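Local atomic coordinates of Lmo0131 protein (Listeria monocytogenes, PDB entry 4Q6J), a protein that is of unknown function but carries an EAL domain and may act as a phosphodiesterase specific for cyclic di-GMP. Residues 76-81 with 109-114; 236-239 with 243-246. All blocks are in the same frame, centred on the assembly; numbering follows the deposited sequence.

How the interactions relate
Both interactions are partly buried in the alpha/beta barrel fold. Interaction 1 joins two neighbouring outer helices, 66-83 and 102-115, which flank strand 89-95 in the chain. It is mainly apolar inside and turns polar at its surface edge, where a water links a lysine to a tyrosine. Interaction 2 is smaller and local. It sets the loop 236-239 against the C-terminal helix 242-248, with a loose charge pair outside and an isoleucine near a serine inside. The two share no helix and their centres are about 22 Å apart, but both rest on strand 20-29. No direct hydrogen bond crosses between the segments in either one.

Interaction 1. Residues 76-81 with 109-114; sequences TAIKQI and HDYVKE. With EDO (1,2-ethanediol), chain O.
Ile78 meets the ring of Tyr111 at its edge. Its CD1 lies near the ring plane, 3.4 Å from Tyr111 CD1 and equally close to CE1. The isoleucine slants across the ring edge rather than lying alongside it. This joins helices 66-83 and 102-115, neighbours on the outside of the TIM-barrel-like fold, with strand 89-95 between them in the chain. The same methyl, Ile78 CD1, also reaches Val112 CG2 at 4.1 Å. One isoleucine tip thus serves two residues of the opposite helix.

At the solvent side the contact becomes polar. Lys79 NZ and Tyr111 OH stay 3.9 Å apart, and a water bridges them. It accepts a hydrogen bond from Lys79 NZ at 3.1 Å. Its bond to Tyr111 OH is short, at 2.5 Å, and the water lies in the ring plane. The lysine chain bends at its last torsion (chi4 33°), which brings NZ to the water.

With chi1 at -170°, CG of Tyr111 points away from the backbone N, and this carries the ring toward helix 66-83. An ethanediol, probably from the crystallisation liquor, lies near the Tyr111 ring, and His115 stacks on that ring. The ethanediol is modelled too close to Glu114, so details there are doubtful.

Deeper in, Ala77 and Ile81 pack on strand 89-95, while Leu116 touches both Ile78 and Ile81. The segment axes run nearly parallel, crossing at -22°, and approach to 11.2 Å. The backbones are closest at Ile78 and Val112, whose CA atoms are 7.7 Å apart.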
# COMPACT_ATOMS: atom_id res chain seq x y z
N THR B 76 7.07 -19.21 24.36
CA THR B 76 8.26 -18.74 25.04
C THR B 76 7.91 -17.61 26.00
O THR B 76 8.38 -17.59 27.13
CB THR B 76 9.27 -18.23 24.03
OG1 THR B 76 9.52 -19.26 23.10
CG2 THR B 76 10.56 -17.84 24.69
N ALA B 77 7.07 -16.68 25.56
CA ALA B 77 6.68 -15.55 26.41
C ALA B 77 5.89 -16.02 27.63
O ALA B 77 6.12 -15.57 28.74
CB ALA B 77 5.89 -14.52 25.64
N ILE B 78 4.96 -16.93 27.41
CA ILE B 78 4.15 -17.41 28.51
C ILE B 78 5.00 -18.11 29.58
O ILE B 78 4.82 -17.90 30.77
CB ILE B 78 3.03 -18.32 27.98
CG1 ILE B 78 1.98 -17.44 27.31
CG2 ILE B 78 2.47 -19.19 29.09
CD1 ILE B 78 0.95 -18.18 26.53
N LYS B 79 5.94 -18.93 29.15
CA LYS B 79 6.84 -19.58 30.08
C LYS B 79 7.63 -18.53 30.87
O LYS B 79 7.77 -18.62 32.09
CB LYS B 79 7.79 -20.49 29.32
CG LYS B 79 7.13 -21.72 28.77
CD LYS B 79 7.95 -22.30 27.61
CE LYS B 79 7.51 -23.69 27.19
NZ LYS B 79 6.06 -23.86 27.36
N GLN B 80 8.15 -17.54 30.16
CA GLN B 80 8.94 -16.49 30.79
C GLN B 80 8.17 -15.64 31.83
O GLN B 80 8.73 -15.26 32.87
CB GLN B 80 9.51 -15.58 29.73
CG GLN B 80 10.62 -14.67 30.25
CD GLN B 80 11.71 -15.42 30.98
OE1 GLN B 80 11.74 -15.46 32.21
NE2 GLN B 80 12.61 -16.02 30.23
N ILE B 81 6.91 -15.33 31.55
CA ILE B 81 6.06 -14.58 32.46
C ILE B 81 5.84 -15.43 33.69
O ILE B 81 5.96 -14.94 34.82
CB ILE B 81 4.72 -14.27 31.81
CG1 ILE B 81 4.90 -13.27 30.69
CG2 ILE B 81 3.75 -13.74 32.83
CD1 ILE B 81 3.66 -13.18 29.80
N HIS B 109 -6.32 -17.78 22.88
CA HIS B 109 -7.15 -17.70 24.07
C HIS B 109 -7.10 -18.99 24.87
O HIS B 109 -7.05 -18.98 26.10
CB HIS B 109 -8.59 -17.45 23.65
CG HIS B 109 -9.57 -17.62 24.76
ND1 HIS B 109 -9.90 -18.86 25.27
CD2 HIS B 109 -10.30 -16.72 25.45
CE1 HIS B 109 -10.79 -18.71 26.23
NE2 HIS B 109 -11.05 -17.42 26.36
N ASP B 110 -7.16 -20.10 24.16
CA ASP B 110 -7.15 -21.42 24.78
C ASP B 110 -5.80 -21.75 25.36
O ASP B 110 -5.70 -22.26 26.48
CB ASP B 110 -7.47 -22.47 23.74
CG ASP B 110 -8.91 -22.48 23.37
OD1 ASP B 110 -9.67 -21.60 23.83
OD2 ASP B 110 -9.27 -23.38 22.61
N TYR B 111 -4.76 -21.49 24.59
CA TYR B 111 -3.41 -21.70 25.06
C TYR B 111 -3.10 -20.80 26.29
O TYR B 111 -2.49 -21.24 27.26
CB TYR B 111 -2.40 -21.49 23.94
CG TYR B 111 -1.03 -21.92 24.36
CD1 TYR B 111 -0.19 -21.07 25.05
CD2 TYR B 111 -0.59 -23.20 24.10
CE1 TYR B 111 1.04 -21.46 25.47
CE2 TYR B 111 0.65 -23.62 24.50
CZ TYR B 111 1.46 -22.75 25.20
OH TYR B 111 2.69 -23.15 25.62
N VAL B 112 -3.51 -19.54 26.23
CA VAL B 112 -3.37 -18.64 27.37
C VAL B 112 -4.11 -19.15 28.61
O VAL B 112 -3.56 -19.27 29.69
CB VAL B 112 -3.82 -17.19 27.02
CG1 VAL B 112 -3.91 -16.34 28.26
CG2 VAL B 112 -2.84 -16.58 26.03
N LYS B 113 -5.37 -19.52 28.46
CA LYS B 113 -6.17 -19.94 29.60
C LYS B 113 -5.53 -21.17 30.25
O LYS B 113 -5.51 -21.30 31.46
CB LYS B 113 -7.59 -20.25 29.14
CG LYS B 113 -8.54 -20.68 30.25
CD LYS B 113 -9.95 -20.85 29.74
CE LYS B 113 -10.93 -20.59 30.87
NZ LYS B 113 -12.33 -20.57 30.40
N GLU B 114 -5.08 -22.12 29.45
CA GLU B 114 -4.43 -23.33 29.94
C GLU B 114 -3.05 -23.14 30.59
O GLU B 114 -2.69 -23.85 31.50
CB GLU B 114 -4.36 -24.37 28.82
CG GLU B 114 -3.58 -25.62 29.18
CD GLU B 114 -3.44 -26.59 28.02
OE1 GLU B 114 -3.43 -26.16 26.85
OE2 GLU B 114 -3.30 -27.80 28.28
C1 EDO O . -3.28 -26.36 24.03
O1 EDO O . -2.26 -26.57 24.99
C2 EDO O . -3.72 -24.90 24.08
O2 EDO O . -5.01 -24.80 24.62
O HOH W 1 3.93 -21.66 27.24

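Interaction 2. Residues 236-239 with 243-246. With EDO (1,2-ethanediol), chain R.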
# COMPACT_ATOMS: atom_id res chain seq x y z
N PHE B 236 18.10 3.02 28.09
CA PHE B 236 17.92 2.08 29.17
C PHE B 236 18.58 0.77 28.78
O PHE B 236 19.54 0.34 29.44
CB PHE B 236 16.44 1.97 29.49
CG PHE B 236 15.86 3.28 29.93
CD1 PHE B 236 16.10 3.76 31.20
CD2 PHE B 236 15.13 4.07 29.04
CE1 PHE B 236 15.60 4.99 31.61
CE2 PHE B 236 14.63 5.31 29.44
CZ PHE B 236 14.86 5.76 30.73
N SER B 237 18.10 0.15 27.70
CA SER B 237 18.71 -1.10 27.22
C SER B 237 18.26 -1.51 25.81
O SER B 237 17.07 -1.52 25.52
CB SER B 237 18.43 -2.25 28.20
OG SER B 237 19.14 -3.43 27.85
N ARG B 238 19.21 -1.87 24.94
CA ARG B 238 18.90 -2.60 23.73
C ARG B 238 18.17 -3.90 24.09
O ARG B 238 18.19 -4.33 25.24
CB ARG B 238 20.20 -2.94 23.01
CG ARG B 238 21.16 -3.76 23.86
CD ARG B 238 22.58 -3.67 23.32
NE ARG B 238 23.03 -4.95 22.80
CZ ARG B 238 23.83 -5.80 23.44
NH1 ARG B 238 24.28 -5.50 24.65
NH2 ARG B 238 24.18 -6.95 22.88
N PRO B 239 17.52 -4.55 23.11
CA PRO B 239 16.95 -5.87 23.41
C PRO B 239 18.05 -6.91 23.69
O PRO B 239 19.09 -6.89 23.04
CB PRO B 239 16.18 -6.19 22.14
CG PRO B 239 15.92 -4.85 21.52
CD PRO B 239 17.15 -4.09 21.76
N GLU B 243 18.86 -13.93 29.81
CA GLU B 243 20.10 -14.16 30.55
C GLU B 243 20.86 -12.87 30.81
O GLU B 243 21.25 -12.59 31.94
CB GLU B 243 20.98 -15.14 29.79
CG GLU B 243 22.47 -14.97 30.01
CD GLU B 243 23.27 -14.93 28.71
OE1 GLU B 243 22.64 -14.91 27.62
OE2 GLU B 243 24.53 -14.92 28.78
N GLU B 244 21.08 -12.09 29.77
CA GLU B 244 21.83 -10.85 29.86
C GLU B 244 21.05 -9.69 30.52
O GLU B 244 21.63 -8.78 31.14
CB GLU B 244 22.34 -10.47 28.49
CG GLU B 244 23.05 -11.61 27.81
CD GLU B 244 23.51 -11.26 26.39
OE1 GLU B 244 23.59 -10.06 26.06
OE2 GLU B 244 23.78 -12.19 25.60
N ILE B 245 19.73 -9.73 30.41
CA ILE B 245 18.92 -8.83 31.23
C ILE B 245 19.20 -9.06 32.71
O ILE B 245 19.55 -8.16 33.42
CB ILE B 245 17.42 -9.02 31.02
CG1 ILE B 245 16.97 -8.56 29.63
CG2 ILE B 245 16.66 -8.27 32.10
CD1 ILE B 245 17.05 -7.08 29.41
N LYS B 246 19.05 -10.29 33.16
CA LYS B 246 19.18 -10.58 34.58
C LYS B 246 20.58 -10.30 35.11
O LYS B 246 20.74 -9.96 36.30
CB LYS B 246 18.76 -12.02 34.86
CG LYS B 246 17.26 -12.20 34.95
CD LYS B 246 16.87 -13.67 35.05
CE LYS B 246 15.36 -13.86 35.13
NZ LYS B 246 14.98 -15.31 35.13
C1 EDO R . 21.98 -0.09 25.74
O1 EDO R . 22.44 -1.40 25.42
C2 EDO R . 22.96 0.49 26.74
O2 EDO R . 22.54 1.77 27.19
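Glu244 OE1 comes within 4.5 Å of Arg238 NH2, obliquely to the guanidinium, without a salt bridge. The oxygen lies well out of the guanidinium plane. No N-H points at it, so the attraction is one of charge alone and probably modest. At the edge of the guanidinium, near its plane, lies O1 of an ethanediol, probably from the crystallisation liquor. The stronger partner of the group is Asp5 of the second subunit, which forms a salt bridge with NE. Arg238 therefore ties the loop to the second subunit more than to helix 242-248.

The ethanediol sits beside the arginine stem, with its O1 3.1 Å from Arg238 CD. The backbone N of Arg238 gives that oxygen a weak hydrogen bond of 3.3 Å, nearly straight at 171°. A chi1 of 58° puts Arg238 CG between the backbone N and the carbonyl carbon, which sets CG and CD beside this oxygen.

Further in, Ser237 OG is 4.5 Å from Ile245 CD1, a loose approach. The hydroxyl is held by its own loop: OG donates to Arg238 O at 2.9 Å, in the carbonyl plane and on a lone pair.

The loop follows barrel strand 230-231 and leads into helix 242-248, the last helix of this TIM-barrel-like EAL protein, which packs back on it. Ser237 O is hydrogen-bonded to Gln25, and Pro239 packs on Gln25, Leu41 and Arg43. Ile245 of the helix rests on Pro26 and Phe38, so loop and helix share a footing on strands 20-29 and 35-45.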